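Delta toxin (Clostridium perfringens, PDB 2YGT) is a secreted haemolytic beta-pore-forming toxin of the leukocidin/haemolysin family, which probably kills host cells by inserting a beta-barrel pore into their membranes. Local coordinates at residues Asn99-Pro113 and Phe229-Gln243. Numbering follows the deposited sequence.
Sequences NNSLDSSVKIVDSVP and FGVVLTAPNGTKKSQ
V106 packs against L233, A235 and S242, and its branches can be traced atom by atom. V106 CB lies 3.8 Å from T234 O. V106 CG1, anti to the backbone N (chi1 177°), stays close to the same carbonyl oxygen and reaches L233 CD2 at 4.0 Å; V106 CG2 takes the other direction, with S242 CB at 3.9 Å and A235 CB and T239 CG2 close by. One valine thus bridges both strands that flank the 236-239 turn.

Beyond it the chains pair antiparallel. K107 and T234 exchange two backbone bonds, T234 N to K107 O being 2.8 Å, as do V112 and G230. Between these pairs V109 N donates to V232 O while V232 N donates to D110 O, so two residues face one: a classic beta bulge, in keeping with the V109 psi of -9°, far from an extended strand. V109 CG1 meets T234 OG1 at 3.5 Å, the two side chains crossing nearly at right angles. D110, the second bulge residue, is a zinc ligand in a structure of this protein.

On the other side of V106, where 99-101 meets 242-243, Q243 N donates to S101 OG (3.0 Å, 162° at the hydrogen), and a water joins N99 OD1, S242 OG and Q243 O; S242 OG also pairs with W283.

Strand 107-112 is the outermost strand, within this chain, of an antiparallel sheet, with 224-235 between it and strand 61-72; strand 121-128 packs against V112 and V232, and strand 170-177 against S111 and V231.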
loop_
_atom_site.group_PDB
_atom_site.type_symbol
_atom_site.label_atom_id
_atom_site.label_comp_id
_atom_site.label_asym_id
_atom_site.label_seq_id
_atom_site.Cartn_x
_atom_site.Cartn_y
_atom_site.Cartn_z
ATOM N N ASN A 99 3.247 -2.909 -14.665
ATOM C CA ASN A 99 3.056 -2.274 -15.967
ATOM C C ASN A 99 3.192 -3.292 -17.097
ATOM O O ASN A 99 4.269 -3.839 -17.326
ATOM C CB ASN A 99 4.052 -1.125 -16.151
ATOM C CG ASN A 99 4.254 -0.742 -17.611
ATOM O OD1 ASN A 99 3.307 -0.694 -18.398
ATOM N ND2 ASN A 99 5.501 -0.466 -17.976
ATOM N N ASN A 100 2.092 -3.541 -17.800
ATOM C CA ASN A 100 2.052 -4.579 -18.829
ATOM C C ASN A 100 2.395 -4.101 -20.239
ATOM O O ASN A 100 2.184 -4.831 -21.206
ATOM C CB ASN A 100 0.671 -5.231 -18.865
ATOM C CG ASN A 100 0.352 -6.000 -17.600
ATOM O OD1 ASN A 100 -0.798 -6.047 -17.167
ATOM N ND2 ASN A 100 1.371 -6.609 -16.998
ATOM N N SER A 101 2.922 -2.887 -20.367
ATOM C CA SER A 101 3.085 -2.293 -21.690
ATOM C C SER A 101 4.484 -1.759 -21.982
ATOM O O SER A 101 4.640 -0.822 -22.762
ATOM C CB SER A 101 2.044 -1.189 -21.901
ATOM O OG SER A 101 0.729 -1.682 -21.704
ATOM N N LEU A 102 5.498 -2.355 -21.367
ATOM C CA LEU A 102 6.877 -1.975 -21.655
ATOM C C LEU A 102 7.244 -2.258 -23.116
ATOM O O LEU A 102 8.159 -1.646 -23.667
ATOM C CB LEU A 102 7.846 -2.690 -20.715
ATOM C CG LEU A 102 9.301 -2.222 -20.785
ATOM C CD1 LEU A 102 9.390 -0.725 -20.526
ATOM C CD2 LEU A 102 10.171 -2.997 -19.805
ATOM N N ASP A 103 6.527 -3.191 -23.737
ATOM C CA ASP A 103 6.723 -3.495 -25.152
ATOM C C ASP A 103 6.368 -2.288 -26.012
ATOM O O ASP A 103 6.937 -2.089 -27.084
ATOM C CB ASP A 103 5.883 -4.704 -25.569
ATOM C CG ASP A 103 6.464 -6.012 -25.075
ATOM O OD1 ASP A 103 7.674 -6.044 -24.763
ATOM O OD2 ASP A 103 5.714 -7.011 -25.002
ATOM N N SER A 104 5.423 -1.487 -25.532
ATOM C CA SER A 104 5.042 -0.254 -26.209
ATOM C C SER A 104 5.809 0.924 -25.619
ATOM O O SER A 104 5.424 2.081 -25.793
ATOM C CB SER A 104 3.537 -0.016 -26.084
ATOM O OG SER A 104 2.804 -1.105 -26.612
ATOM N N SER A 105 6.894 0.610 -24.920
ATOM C CA SER A 105 7.739 1.605 -24.263
ATOM C C SER A 105 6.978 2.531 -23.301
ATOM O O SER A 105 7.317 3.708 -23.153
ATOM C CB SER A 105 8.553 2.404 -25.286
ATOM O OG SER A 105 7.725 2.973 -26.277
ATOM N N VAL A 106 5.954 1.989 -22.651
ATOM C CA VAL A 106 5.340 2.641 -21.504
ATOM C C VAL A 106 6.163 2.237 -20.293
ATOM O O VAL A 106 6.471 1.060 -20.123
ATOM C CB VAL A 106 3.883 2.189 -21.313
ATOM C CG1 VAL A 106 3.282 2.818 -20.054
ATOM C CG2 VAL A 106 3.062 2.532 -22.542
ATOM N N LYS A 107 6.532 3.204 -19.458
ATOM C CA LYS A 107 7.448 2.930 -18.357
ATOM C C LYS A 107 6.993 3.482 -17.011
ATOM O O LYS A 107 6.437 4.577 -16.929
ATOM C CB LYS A 107 8.835 3.498 -18.666
ATOM C CG LYS A 107 9.533 2.873 -19.856
ATOM C CD LYS A 107 10.764 3.676 -20.239
ATOM C CE LYS A 107 11.451 3.100 -21.467
ATOM N NZ LYS A 107 12.622 3.927 -21.879
ATOM N N ILE A 108 7.246 2.714 -15.956
ATOM C CA ILE A 108 7.190 3.242 -14.600
ATOM C C ILE A 108 8.527 3.923 -14.340
ATOM O O ILE A 108 9.560 3.260 -14.293
ATOM C CB ILE A 108 6.991 2.126 -13.559
ATOM C CG1 ILE A 108 5.734 1.309 -13.874
ATOM C CG2 ILE A 108 6.912 2.714 -12.156
ATOM C CD1 ILE A 108 5.466 0.190 -12.884
ATOM N N VAL A 109 8.521 5.241 -14.187
ATOM C CA VAL A 109 9.780 5.970 -14.046
ATOM C C VAL A 109 10.078 6.421 -12.616
ATOM O O VAL A 109 11.178 6.893 -12.325
ATOM C CB VAL A 109 9.856 7.169 -15.013
ATOM C CG1 VAL A 109 9.756 6.685 -16.456
ATOM C CG2 VAL A 109 8.766 8.179 -14.693
ATOM N N ASP A 110 9.099 6.272 -11.730
ATOM C CA ASP A 110 9.318 6.523 -10.310
ATOM C C ASP A 110 8.127 6.049 -9.486
ATOM O O ASP A 110 7.027 5.877 -10.011
ATOM C CB ASP A 110 9.596 8.005 -10.045
ATOM C CG ASP A 110 10.688 8.215 -9.010
ATOM O OD1 ASP A 110 10.751 7.433 -8.040
ATOM O OD2 ASP A 110 11.489 9.158 -9.170
ATOM N N SER A 111 8.357 5.831 -8.196
ATOM C CA SER A 111 7.304 5.369 -7.300
ATOM C C SER A 111 7.625 5.667 -5.839
ATOM O O SER A 111 8.775 5.919 -5.480
ATOM C CB SER A 111 7.059 3.869 -7.490
ATOM O OG SER A 111 8.233 3.115 -7.249
ATOM N N VAL A 112 6.599 5.636 -5.001
ATOM C CA VAL A 112 6.763 5.840 -3.570
ATOM C C VAL A 112 5.770 4.945 -2.841
ATOM O O VAL A 112 4.702 4.646 -3.379
ATOM C CB VAL A 112 6.505 7.306 -3.183
ATOM C CG1 VAL A 112 7.697 8.181 -3.564
ATOM C CG2 VAL A 112 5.223 7.809 -3.836
ATOM N N PRO A 113 6.109 4.512 -1.612
ATOM C CA PRO A 113 7.326 4.828 -0.848
ATOM C C PRO A 113 8.589 4.205 -1.442
ATOM O O PRO A 113 8.510 3.208 -2.161
ATOM C CB PRO A 113 7.052 4.211 0.533
ATOM C CG PRO A 113 5.586 3.916 0.564
ATOM C CD PRO A 113 5.187 3.657 -0.846
ATOM N N PHE A 229 -0.156 3.960 -2.105
ATOM C CA PHE A 229 1.126 3.960 -2.799
ATOM C C PHE A 229 1.012 4.735 -4.110
ATOM O O PHE A 229 -0.091 5.051 -4.559
ATOM C CB PHE A 229 1.604 2.529 -3.057
ATOM C CG PHE A 229 1.716 1.687 -1.810
ATOM C CD1 PHE A 229 2.168 2.238 -0.620
ATOM C CD2 PHE A 229 1.392 0.339 -1.832
ATOM C CE1 PHE A 229 2.278 1.466 0.524
ATOM C CE2 PHE A 229 1.506 -0.440 -0.689
ATOM C CZ PHE A 229 1.947 0.120 0.487
ATOM N N GLY A 230 2.147 5.045 -4.728
ATOM C CA GLY A 230 2.126 5.834 -5.948
ATOM C C GLY A 230 3.164 5.492 -7.001
ATOM O O GLY A 230 4.302 5.151 -6.686
ATOM N N VAL A 231 2.763 5.596 -8.265
ATOM C CA VAL A 231 3.687 5.400 -9.377
ATOM C C VAL A 231 3.557 6.512 -10.410
ATOM O O VAL A 231 2.559 7.229 -10.453
ATOM C CB VAL A 231 3.451 4.057 -10.102
ATOM C CG1 VAL A 231 3.520 2.883 -9.127
ATOM C CG2 VAL A 231 2.124 4.087 -10.845
ATOM N N VAL A 232 4.581 6.646 -11.243
ATOM C CA VAL A 232 4.542 7.572 -12.359
ATOM C C VAL A 232 4.832 6.796 -13.632
ATOM O O VAL A 232 5.846 6.105 -13.725
ATOM C CB VAL A 232 5.589 8.700 -12.215
ATOM C CG1 VAL A 232 5.455 9.688 -13.363
ATOM C CG2 VAL A 232 5.440 9.411 -10.880
ATOM N N LEU A 233 3.932 6.893 -14.605
ATOM C CA LEU A 233 4.142 6.250 -15.896
ATOM C C LEU A 233 4.420 7.269 -16.994
ATOM O O LEU A 233 3.846 8.360 -17.005
ATOM C CB LEU A 233 2.931 5.399 -16.292
ATOM C CG LEU A 233 2.751 4.022 -15.648
ATOM C CD1 LEU A 233 2.375 4.159 -14.191
ATOM C CD2 LEU A 233 1.685 3.242 -16.395
ATOM N N THR A 234 5.308 6.909 -17.912
ATOM C CA THR A 234 5.511 7.698 -19.118
ATOM C C THR A 234 5.133 6.876 -20.341
ATOM O O THR A 234 5.091 5.645 -20.292
ATOM C CB THR A 234 6.970 8.182 -19.265
ATOM O OG1 THR A 234 7.852 7.053 -19.320
ATOM C CG2 THR A 234 7.360 9.088 -18.100
ATOM N N ALA A 235 4.856 7.563 -21.441
ATOM C CA ALA A 235 4.495 6.893 -22.679
ATOM C C ALA A 235 4.814 7.796 -23.863
ATOM O O ALA A 235 4.652 9.014 -23.773
ATOM C CB ALA A 235 3.016 6.521 -22.665
ATOM N N PRO A 236 5.288 7.204 -24.971
ATOM C CA PRO A 236 5.558 7.961 -26.199
ATOM C C PRO A 236 4.348 8.804 -26.581
ATOM O O PRO A 236 3.215 8.385 -26.349
ATOM C CB PRO A 236 5.802 6.864 -27.237
ATOM C CG PRO A 236 6.330 5.719 -26.440
ATOM C CD PRO A 236 5.607 5.775 -25.120
ATOM N N ASN A 237 4.594 9.977 -27.156
ATOM C CA ASN A 237 3.540 10.958 -27.413
ATOM C C ASN A 237 2.247 10.422 -28.029
ATOM O O ASN A 237 1.158 10.885 -27.691
ATOM C CB ASN A 237 4.079 12.122 -28.252
ATOM C CG ASN A 237 4.738 13.191 -27.405
ATOM O OD1 ASN A 237 4.488 13.290 -26.204
ATOM N ND2 ASN A 237 5.585 14.002 -28.029
ATOM N N GLY A 238 2.362 9.450 -28.925
ATOM C CA GLY A 238 1.197 8.962 -29.643
ATOM C C GLY A 238 0.393 7.857 -28.975
ATOM O O GLY A 238 -0.664 7.472 -29.478
ATOM N N THR A 239 0.882 7.353 -27.844
ATOM C CA THR A 239 0.272 6.206 -27.169
ATOM C C THR A 239 -1.223 6.378 -26.896
ATOM O O THR A 239 -1.654 7.391 -26.347
ATOM C CB THR A 239 0.994 5.887 -25.841
ATOM O OG1 THR A 239 2.407 5.816 -26.069
ATOM C CG2 THR A 239 0.510 4.561 -25.268
ATOM N N LYS A 240 -2.006 5.371 -27.276
ATOM C CA LYS A 240 -3.449 5.401 -27.076
ATOM C C LYS A 240 -3.865 4.694 -25.787
ATOM O O LYS A 240 -4.588 5.257 -24.967
ATOM C CB LYS A 240 -4.172 4.780 -28.273
ATOM C CG LYS A 240 -4.135 5.630 -29.535
ATOM N N LYS A 241 -3.412 3.459 -25.610
ATOM C CA LYS A 241 -3.798 2.678 -24.442
ATOM C C LYS A 241 -2.650 1.839 -23.898
ATOM O O LYS A 241 -1.773 1.404 -24.648
ATOM C CB LYS A 241 -4.999 1.785 -24.773
ATOM C CG LYS A 241 -6.222 2.562 -25.234
ATOM C CD LYS A 241 -7.415 1.664 -25.496
ATOM C CE LYS A 241 -8.572 2.465 -26.075
ATOM N NZ LYS A 241 -9.822 1.661 -26.157
ATOM N N SER A 242 -2.662 1.626 -22.586
ATOM C CA SER A 242 -1.712 0.733 -21.930
ATOM C C SER A 242 -2.406 0.007 -20.779
ATOM O O SER A 242 -3.525 0.356 -20.402
ATOM C CB SER A 242 -0.493 1.513 -21.425
ATOM O OG SER A 242 -0.835 2.362 -20.341
ATOM N N GLN A 243 -1.750 -1.007 -20.226
ATOM C CA GLN A 243 -2.366 -1.808 -19.175
ATOM C C GLN A 243 -1.494 -1.921 -17.932
ATOM O O GLN A 243 -0.265 -1.945 -18.019
ATOM C CB GLN A 243 -2.712 -3.213 -19.683
ATOM C CG GLN A 243 -3.983 -3.292 -20.519
ATOM C CD GLN A 243 -3.782 -2.807 -21.943
ATOM O OE1 GLN A 243 -2.686 -2.900 -22.496
ATOM N NE2 GLN A 243 -4.845 -2.289 -22.544
HETATM O O HOH W 1 0.894 0.640 -18.702
HETATM O O HOH W 2 -0.196 -2.786 -24.261
HETATM O O HOH W 3 3.203 3.239 -27.059
HETATM O O HOH W 4 7.911 6.350 -22.171
#